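Local coordinates for protein MHC class I antigen (PDB 7CPO) that binds a peptide in a groove of its alpha 1 and alpha 2 domains, with beta2-microglobulin, and probably presents it to T cells as other class I molecules do, at residues V30-V36 with P47-I52; T131-M135 with N155-K159; Y38-R43 with A70-E74. One frame throughout, in Å; residues are numbered along the deposited sequence.

Contact 1 (V30-V36 with P47-I52); sequences VDDQEFV and PKVPWI
Phe35 and Trp51 both hold CG between the backbone N and the carbonyl carbon (chi1 73° and 54°), and this sets Phe35 CB and the six-membered end of the indole against each other. The two rings lie nearly parallel, but are slid so far that they barely overlap. The closest touch is from Phe35 CB, 3.7 Å from Trp51 CH2, with Phe35 CG a little farther off. Ile52 meets the Phe35 ring at its edge, with Ile52 CG1 4.0 Å from Phe35 CD1. Val49 reaches both aromatic residues through CG2: it lies over one face of the indole, toward its rim, and packs 3.8 Å from Phe35 CB. An extended Gln33 side chain brings OE1 to the edge of the indole. Trp51 NE1 donates to Gln33 OE1 at 3.1 Å, nearly straight at 167°, and approaches from above the amide plane. The backbones are joined by Lys48 N donating to Phe35 O at 2.8 Å. The bent Lys48 chain lays its CE 3.4 Å from Glu34 OE2, while their charges stay beyond salt-bridge distance. Lys48 makes a long, weak ion pair with Asp53 of the beta2-microglobulin chain, a like charge close to Glu34. Tyr173 of helix 152-176 meets the Phe35 ring. The contact thus packs the loop leading to helix 62-87 against strand 33-39 through an apolar layer, and the buried indole N-H is satisfied by Gln33.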
# COMPACT_ATOMS: atom_id res chain seq x y z
N VAL A 30 -5.22 0.87 9.72
CA VAL A 30 -4.70 1.68 10.80
C VAL A 30 -3.18 1.61 10.65
O VAL A 30 -2.60 0.52 10.73
CB VAL A 30 -5.17 1.18 12.18
CG1 VAL A 30 -4.62 2.07 13.27
CG2 VAL A 30 -6.69 1.15 12.22
N ASP A 31 -2.56 2.76 10.35
CA ASP A 31 -1.10 2.88 10.23
C ASP A 31 -0.52 1.80 9.31
O ASP A 31 0.36 1.02 9.71
CB ASP A 31 -0.41 2.77 11.58
CG ASP A 31 -0.74 3.88 12.50
OD1 ASP A 31 -1.16 4.95 12.01
OD2 ASP A 31 -0.56 3.69 13.72
N ASP A 32 -1.03 1.75 8.09
CA ASP A 32 -0.59 0.76 7.09
C ASP A 32 -0.64 -0.70 7.59
O ASP A 32 -0.04 -1.58 6.97
CB ASP A 32 0.80 1.10 6.49
CG ASP A 32 1.97 0.92 7.47
OD1 ASP A 32 2.07 -0.12 8.15
OD2 ASP A 32 2.82 1.85 7.53
N GLN A 33 -1.38 -1.00 8.66
CA GLN A 33 -1.83 -2.37 8.92
C GLN A 33 -3.27 -2.50 8.45
O GLN A 33 -4.15 -1.76 8.90
CB GLN A 33 -1.75 -2.75 10.40
CG GLN A 33 -2.16 -4.17 10.70
CD GLN A 33 -1.77 -4.63 12.12
OE1 GLN A 33 -2.52 -5.35 12.80
NE2 GLN A 33 -0.58 -4.19 12.58
N GLU A 34 -3.52 -3.41 7.52
CA GLU A 34 -4.88 -3.61 7.05
C GLU A 34 -5.68 -4.33 8.13
O GLU A 34 -5.21 -5.30 8.71
CB GLU A 34 -4.88 -4.39 5.75
CG GLU A 34 -6.26 -4.76 5.29
CD GLU A 34 -6.25 -5.62 4.04
OE1 GLU A 34 -5.16 -5.84 3.47
OE2 GLU A 34 -7.34 -6.07 3.63
N PHE A 35 -6.87 -3.83 8.46
CA PHE A 35 -7.66 -4.48 9.49
C PHE A 35 -9.04 -4.92 9.04
O PHE A 35 -9.61 -5.83 9.66
CB PHE A 35 -7.77 -3.59 10.74
CG PHE A 35 -8.70 -2.39 10.60
CD1 PHE A 35 -9.99 -2.41 11.15
CD2 PHE A 35 -8.27 -1.22 9.99
CE1 PHE A 35 -10.83 -1.31 11.04
CE2 PHE A 35 -9.10 -0.13 9.88
CZ PHE A 35 -10.39 -0.17 10.40
N VAL A 36 -9.59 -4.34 7.97
CA VAL A 36 -10.87 -4.77 7.43
C VAL A 36 -10.78 -4.70 5.92
O VAL A 36 -9.98 -3.96 5.36
CB VAL A 36 -12.06 -3.89 7.92
CG1 VAL A 36 -12.39 -4.19 9.39
CG2 VAL A 36 -11.75 -2.40 7.69
N PRO A 47 -13.28 -8.99 8.87
CA PRO A 47 -12.08 -8.72 9.66
C PRO A 47 -10.86 -9.31 9.00
O PRO A 47 -10.91 -10.40 8.41
CB PRO A 47 -12.38 -9.40 11.00
CG PRO A 47 -13.33 -10.46 10.66
CD PRO A 47 -14.20 -9.90 9.56
N LYS A 48 -9.74 -8.60 9.11
CA LYS A 48 -8.48 -9.04 8.54
C LYS A 48 -7.41 -9.28 9.59
O LYS A 48 -6.30 -9.68 9.24
CB LYS A 48 -7.97 -8.01 7.53
CG LYS A 48 -8.89 -7.83 6.34
CD LYS A 48 -8.98 -9.11 5.50
CE LYS A 48 -7.73 -9.28 4.64
NZ LYS A 48 -7.78 -10.54 3.86
N VAL A 49 -7.71 -9.01 10.86
CA VAL A 49 -6.76 -9.18 11.97
C VAL A 49 -7.56 -9.61 13.20
O VAL A 49 -8.76 -9.37 13.29
CB VAL A 49 -5.96 -7.89 12.26
CG1 VAL A 49 -5.13 -7.49 11.07
CG2 VAL A 49 -6.88 -6.74 12.67
N PRO A 50 -6.90 -10.26 14.16
CA PRO A 50 -7.67 -10.81 15.29
C PRO A 50 -8.26 -9.74 16.19
O PRO A 50 -9.30 -9.97 16.82
CB PRO A 50 -6.63 -11.67 16.03
CG PRO A 50 -5.58 -11.96 15.03
CD PRO A 50 -5.50 -10.73 14.17
N TRP A 51 -7.63 -8.59 16.30
CA TRP A 51 -8.00 -7.67 17.36
C TRP A 51 -9.28 -6.89 17.06
O TRP A 51 -9.90 -6.39 18.00
CB TRP A 51 -6.84 -6.72 17.67
CG TRP A 51 -6.24 -5.93 16.51
CD1 TRP A 51 -5.04 -6.16 15.89
CD2 TRP A 51 -6.79 -4.74 15.89
NE1 TRP A 51 -4.81 -5.20 14.92
CE2 TRP A 51 -5.86 -4.32 14.90
CE3 TRP A 51 -7.97 -4.01 16.06
CZ2 TRP A 51 -6.09 -3.21 14.07
CZ3 TRP A 51 -8.19 -2.88 15.24
CH2 TRP A 51 -7.25 -2.50 14.27
N ILE A 52 -9.70 -6.81 15.80
CA ILE A 52 -10.89 -6.01 15.48
C ILE A 52 -12.17 -6.66 16.01
O ILE A 52 -13.18 -5.96 16.18
CB ILE A 52 -10.97 -5.71 13.97
CG1 ILE A 52 -12.10 -4.72 13.64
CG2 ILE A 52 -11.10 -7.00 13.15
CD1 ILE A 52 -12.09 -3.47 14.44

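Contact 2 (T131-M135 with N155-K159); sequences TLTWM and NEYKK
The Trp134 indole meets helix 152-176 with its edge: Asn155 OD1 and Lys158 CD both lie there, near the ring plane. Trp148 makes an edge-to-face pair with the same indole, and Ile125 and Leu127 of strand 122-128 touch it too. Trp134 NE1 donates to Asn155 OD1 at 2.8 Å, with an N-H...O angle of 148°. The acceptor is close to the indole plane, but the donor stands above the amide plane, and the two planes are 53° apart. Asn155 ND2 is held by the Trp148 carbonyl and by a water, 3.2 Å away. That water donates to Leu132 O at 2.9 Å and so links the turn to the helix. Lys158 runs across the indole edge at about a right angle, with CD 3.8 Å from Trp134 CZ2. Its NZ goes on to a hydrogen bond with an aromatic side chain of the bound peptide. Leu132 points at the helix and divides its branches. Leu132 CD2 sits 3.6 Å from Asn155 O and also touches Lys159 CB, while Leu132 CD1 meets the carboxylate of Glu156, 3.3 Å from Glu156 OE2. The Glu156 chain is bent at chi2 (-89°), which brings that carboxylate back over the leucine. The contact joins the outer strand 133-136 to a groove-lining helix. Asn155 has both ends of its amide engaged, which should fix its rotation.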
# COMPACT_ATOMS: atom_id res chain seq x y z
N THR A 131 -13.30 25.04 4.73
CA THR A 131 -14.24 25.98 4.14
C THR A 131 -15.60 25.38 3.90
O THR A 131 -16.52 26.10 3.51
CB THR A 131 -13.70 26.50 2.80
OG1 THR A 131 -13.50 25.39 1.92
CG2 THR A 131 -12.36 27.22 3.01
N LEU A 132 -15.75 24.07 4.12
CA LEU A 132 -16.95 23.30 3.78
C LEU A 132 -17.39 23.53 2.34
O LEU A 132 -18.57 23.74 2.05
CB LEU A 132 -18.08 23.60 4.76
CG LEU A 132 -18.02 22.83 6.07
CD1 LEU A 132 -19.24 23.12 6.90
CD2 LEU A 132 -17.87 21.33 5.83
N THR A 133 -16.43 23.49 1.42
CA THR A 133 -16.69 23.56 -0.01
C THR A 133 -15.91 22.45 -0.70
O THR A 133 -15.02 21.82 -0.11
CB THR A 133 -16.31 24.91 -0.62
OG1 THR A 133 -14.91 25.14 -0.44
CG2 THR A 133 -17.09 26.05 0.04
N TRP A 134 -16.22 22.22 -1.98
CA TRP A 134 -15.58 21.16 -2.74
C TRP A 134 -14.64 21.74 -3.80
O TRP A 134 -14.96 22.74 -4.44
CB TRP A 134 -16.63 20.25 -3.40
CG TRP A 134 -17.49 19.49 -2.38
CD1 TRP A 134 -18.60 19.96 -1.73
CD2 TRP A 134 -17.29 18.15 -1.91
NE1 TRP A 134 -19.11 18.99 -0.89
CE2 TRP A 134 -18.32 17.86 -0.98
CE3 TRP A 134 -16.33 17.15 -2.18
CZ2 TRP A 134 -18.43 16.63 -0.32
CZ3 TRP A 134 -16.44 15.92 -1.53
CH2 TRP A 134 -17.48 15.68 -0.61
N MET A 135 -13.48 21.10 -3.97
CA MET A 135 -12.52 21.45 -5.01
C MET A 135 -12.69 20.51 -6.21
O MET A 135 -12.30 19.34 -6.15
CB MET A 135 -11.08 21.37 -4.50
CG MET A 135 -10.85 22.05 -3.19
SD MET A 135 -9.23 21.60 -2.57
CE MET A 135 -8.27 21.56 -4.10
N ASN A 155 -22.57 18.03 3.91
CA ASN A 155 -21.18 18.45 4.07
C ASN A 155 -20.78 18.50 5.53
O ASN A 155 -19.62 18.22 5.86
CB ASN A 155 -20.97 19.81 3.41
CG ASN A 155 -21.03 19.74 1.91
OD1 ASN A 155 -20.77 18.68 1.30
ND2 ASN A 155 -21.38 20.87 1.28
N GLU A 156 -21.71 18.82 6.43
CA GLU A 156 -21.38 18.83 7.85
C GLU A 156 -21.25 17.42 8.40
O GLU A 156 -20.39 17.17 9.26
CB GLU A 156 -22.38 19.64 8.66
CG GLU A 156 -22.30 21.14 8.37
CD GLU A 156 -21.31 21.90 9.27
OE1 GLU A 156 -20.41 21.27 9.88
OE2 GLU A 156 -21.42 23.15 9.35
N TYR A 157 -22.06 16.46 7.92
CA TYR A 157 -21.86 15.07 8.34
C TYR A 157 -20.44 14.62 8.06
O TYR A 157 -19.85 13.87 8.85
CB TYR A 157 -22.81 14.11 7.62
CG TYR A 157 -24.27 14.32 7.85
CD1 TYR A 157 -24.74 14.89 9.04
CD2 TYR A 157 -25.20 13.94 6.89
CE1 TYR A 157 -26.10 15.08 9.25
CE2 TYR A 157 -26.54 14.13 7.09
CZ TYR A 157 -26.99 14.69 8.27
OH TYR A 157 -28.35 14.87 8.47
N LYS A 158 -19.87 15.06 6.93
CA LYS A 158 -18.53 14.63 6.55
C LYS A 158 -17.48 15.28 7.44
O LYS A 158 -16.55 14.60 7.89
CB LYS A 158 -18.29 14.94 5.08
CG LYS A 158 -19.09 14.05 4.19
CD LYS A 158 -18.98 14.42 2.75
CE LYS A 158 -19.83 13.47 1.89
NZ LYS A 158 -21.21 13.39 2.38
N LYS A 159 -17.62 16.58 7.72
CA LYS A 159 -16.73 17.24 8.68
C LYS A 159 -16.81 16.56 10.04
O LYS A 159 -15.78 16.25 10.65
CB LYS A 159 -17.11 18.72 8.79
CG LYS A 159 -16.22 19.55 9.71
CD LYS A 159 -16.74 21.00 9.78
CE LYS A 159 -15.76 21.96 10.47
NZ LYS A 159 -15.37 21.52 11.84
O HOH W 1 -21.27 23.56 3.04

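Contact 3 (Y38-R43 with A70-E74); sequences YNASTR and AQGHE
Tyr38 and Glu74 cross at about a right angle, and the carboxylate plane is turned 73° from the ring plane. Tyr38 OH donates to Glu74 OE1 at 3.0 Å. The oxygen is met nearly along its C-O axis, and it lies at the edge of the phenol ring. Both side chains start anti to their backbone N (chi1 171° for Tyr38, -173° for Glu74). The tyrosine therefore reaches from the strand toward the helix, and the extended glutamate reaches back to its hydroxyl. Ala70 takes the near part of the ring. Its CB is 3.6 Å from Tyr38 CD1 and comes in obliquely. Gln71 also crosses the tyrosine at about a right angle, and its CG lies 3.5 Å from Tyr38 OH. Its amide plane stands almost perpendicular to the ring. The amide ends near the Arg43 backbone carbonyl and Arg43 CB.

The three helix residues thus follow the phenol from base to tip: Ala70 beside the carbons near CB, Gln71 and Glu74 about the hydroxyl. Tyr26 of strand 25-30 packs on both Tyr38 and Ala70, and Phe24 touches Glu74. The other carboxylate oxygen, Glu74 OE2, has a long, weak ion pair with Arg78. His73, on the same turn, hydrogen-bonds the backbone of the bound peptide through NE2 and Tyr26 OH through ND1. The contact seats helix 62-87 on the sheet that floors the groove. Its chemistry is a phenol-carboxylate bond above an apolar base, so the hydroxyl of a buried tyrosine is satisfied by the helix.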
# COMPACT_ATOMS: atom_id res chain seq x y z
N TYR A 38 -13.66 -5.11 2.38
CA TYR A 38 -14.94 -5.50 1.85
C TYR A 38 -14.62 -6.31 0.61
O TYR A 38 -14.20 -5.78 -0.41
CB TYR A 38 -15.84 -4.32 1.54
CG TYR A 38 -17.08 -4.73 0.79
CD1 TYR A 38 -18.20 -5.18 1.47
CD2 TYR A 38 -17.13 -4.66 -0.59
CE1 TYR A 38 -19.34 -5.55 0.78
CE2 TYR A 38 -18.26 -5.02 -1.28
CZ TYR A 38 -19.37 -5.47 -0.60
OH TYR A 38 -20.49 -5.82 -1.30
N ASN A 39 -14.80 -7.60 0.73
CA ASN A 39 -14.47 -8.52 -0.34
C ASN A 39 -15.67 -8.45 -1.29
O ASN A 39 -16.79 -8.85 -0.95
CB ASN A 39 -14.10 -9.85 0.34
CG ASN A 39 -14.08 -11.07 -0.56
OD1 ASN A 39 -14.60 -11.05 -1.64
ND2 ASN A 39 -13.63 -12.19 -0.01
N ALA A 40 -15.47 -7.78 -2.44
CA ALA A 40 -16.57 -7.56 -3.38
C ALA A 40 -17.11 -8.89 -3.86
O ALA A 40 -18.28 -8.99 -4.28
CB ALA A 40 -16.09 -6.76 -4.58
N SER A 41 -16.29 -9.92 -3.81
CA SER A 41 -16.87 -11.24 -3.81
C SER A 41 -17.76 -11.38 -2.60
O SER A 41 -18.98 -11.44 -2.76
CB SER A 41 -15.78 -12.33 -3.91
OG SER A 41 -16.38 -13.60 -3.71
N THR A 42 -17.23 -11.26 -1.36
CA THR A 42 -18.06 -11.69 -0.19
C THR A 42 -19.35 -10.93 -0.04
O THR A 42 -20.28 -11.43 0.58
CB THR A 42 -17.47 -11.57 1.21
OG1 THR A 42 -16.67 -10.37 1.27
CG2 THR A 42 -16.75 -12.82 1.54
N ARG A 43 -19.39 -9.67 -0.50
CA ARG A 43 -20.46 -8.74 -0.13
C ARG A 43 -20.55 -8.56 1.38
O ARG A 43 -21.56 -8.11 1.89
CB ARG A 43 -21.83 -9.23 -0.65
CG ARG A 43 -22.10 -9.01 -2.14
CD ARG A 43 -22.64 -10.33 -2.73
NE ARG A 43 -23.22 -10.19 -4.07
CZ ARG A 43 -24.51 -10.39 -4.37
NH1 ARG A 43 -25.39 -10.78 -3.44
NH2 ARG A 43 -24.91 -10.23 -5.62
N ALA A 70 -21.02 -0.45 3.04
CA ALA A 70 -20.06 -0.74 1.97
C ALA A 70 -20.79 -1.19 0.71
O ALA A 70 -20.45 -0.74 -0.40
CB ALA A 70 -19.05 -1.81 2.43
N GLN A 71 -21.80 -2.04 0.86
CA GLN A 71 -22.68 -2.39 -0.25
C GLN A 71 -23.30 -1.15 -0.87
O GLN A 71 -23.34 -1.01 -2.10
CB GLN A 71 -23.77 -3.34 0.23
CG GLN A 71 -23.29 -4.73 0.42
CD GLN A 71 -24.38 -5.67 0.88
OE1 GLN A 71 -24.15 -6.87 0.99
NE2 GLN A 71 -25.57 -5.14 1.13
N GLY A 72 -23.82 -0.25 -0.03
CA GLY A 72 -24.36 1.00 -0.55
C GLY A 72 -23.33 1.76 -1.37
O GLY A 72 -23.63 2.27 -2.45
N HIS A 73 -22.09 1.84 -0.88
CA HIS A 73 -21.05 2.56 -1.60
C HIS A 73 -20.75 1.90 -2.94
O HIS A 73 -20.55 2.59 -3.95
CB HIS A 73 -19.78 2.65 -0.75
CG HIS A 73 -19.97 3.34 0.56
ND1 HIS A 73 -19.11 3.17 1.62
CD2 HIS A 73 -20.92 4.21 0.98
CE1 HIS A 73 -19.51 3.90 2.64
NE2 HIS A 73 -20.61 4.54 2.28
N GLU A 74 -20.70 0.56 -2.98
CA GLU A 74 -20.48 -0.15 -4.23
C GLU A 74 -21.54 0.22 -5.27
O GLU A 74 -21.21 0.54 -6.42
CB GLU A 74 -20.45 -1.66 -3.99
CG GLU A 74 -20.06 -2.46 -5.24
CD GLU A 74 -20.12 -3.96 -5.05
OE1 GLU A 74 -20.52 -4.42 -3.95
OE2 GLU A 74 -19.78 -4.69 -6.00

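Following the chain from the N terminus, the segment 30-36 opens contact 1, and 38-43 opens contact 3 on the same strand, 33-39. Contact 1 closes first, at 47-52, on the loop before helix 62-87. Contact 3 closes later, at 70-74 on that helix, so the two cross. Their centres lie about 17 Å apart. Contact 2 follows in series: 131-135 opens it on the last strand of the sheet, and 155-159 closes it on helix 152-176. Its centre is about 28 Å from that of contact 1 and about 25 Å from that of contact 3. Together they tie both helical walls of the groove to one eight-stranded floor.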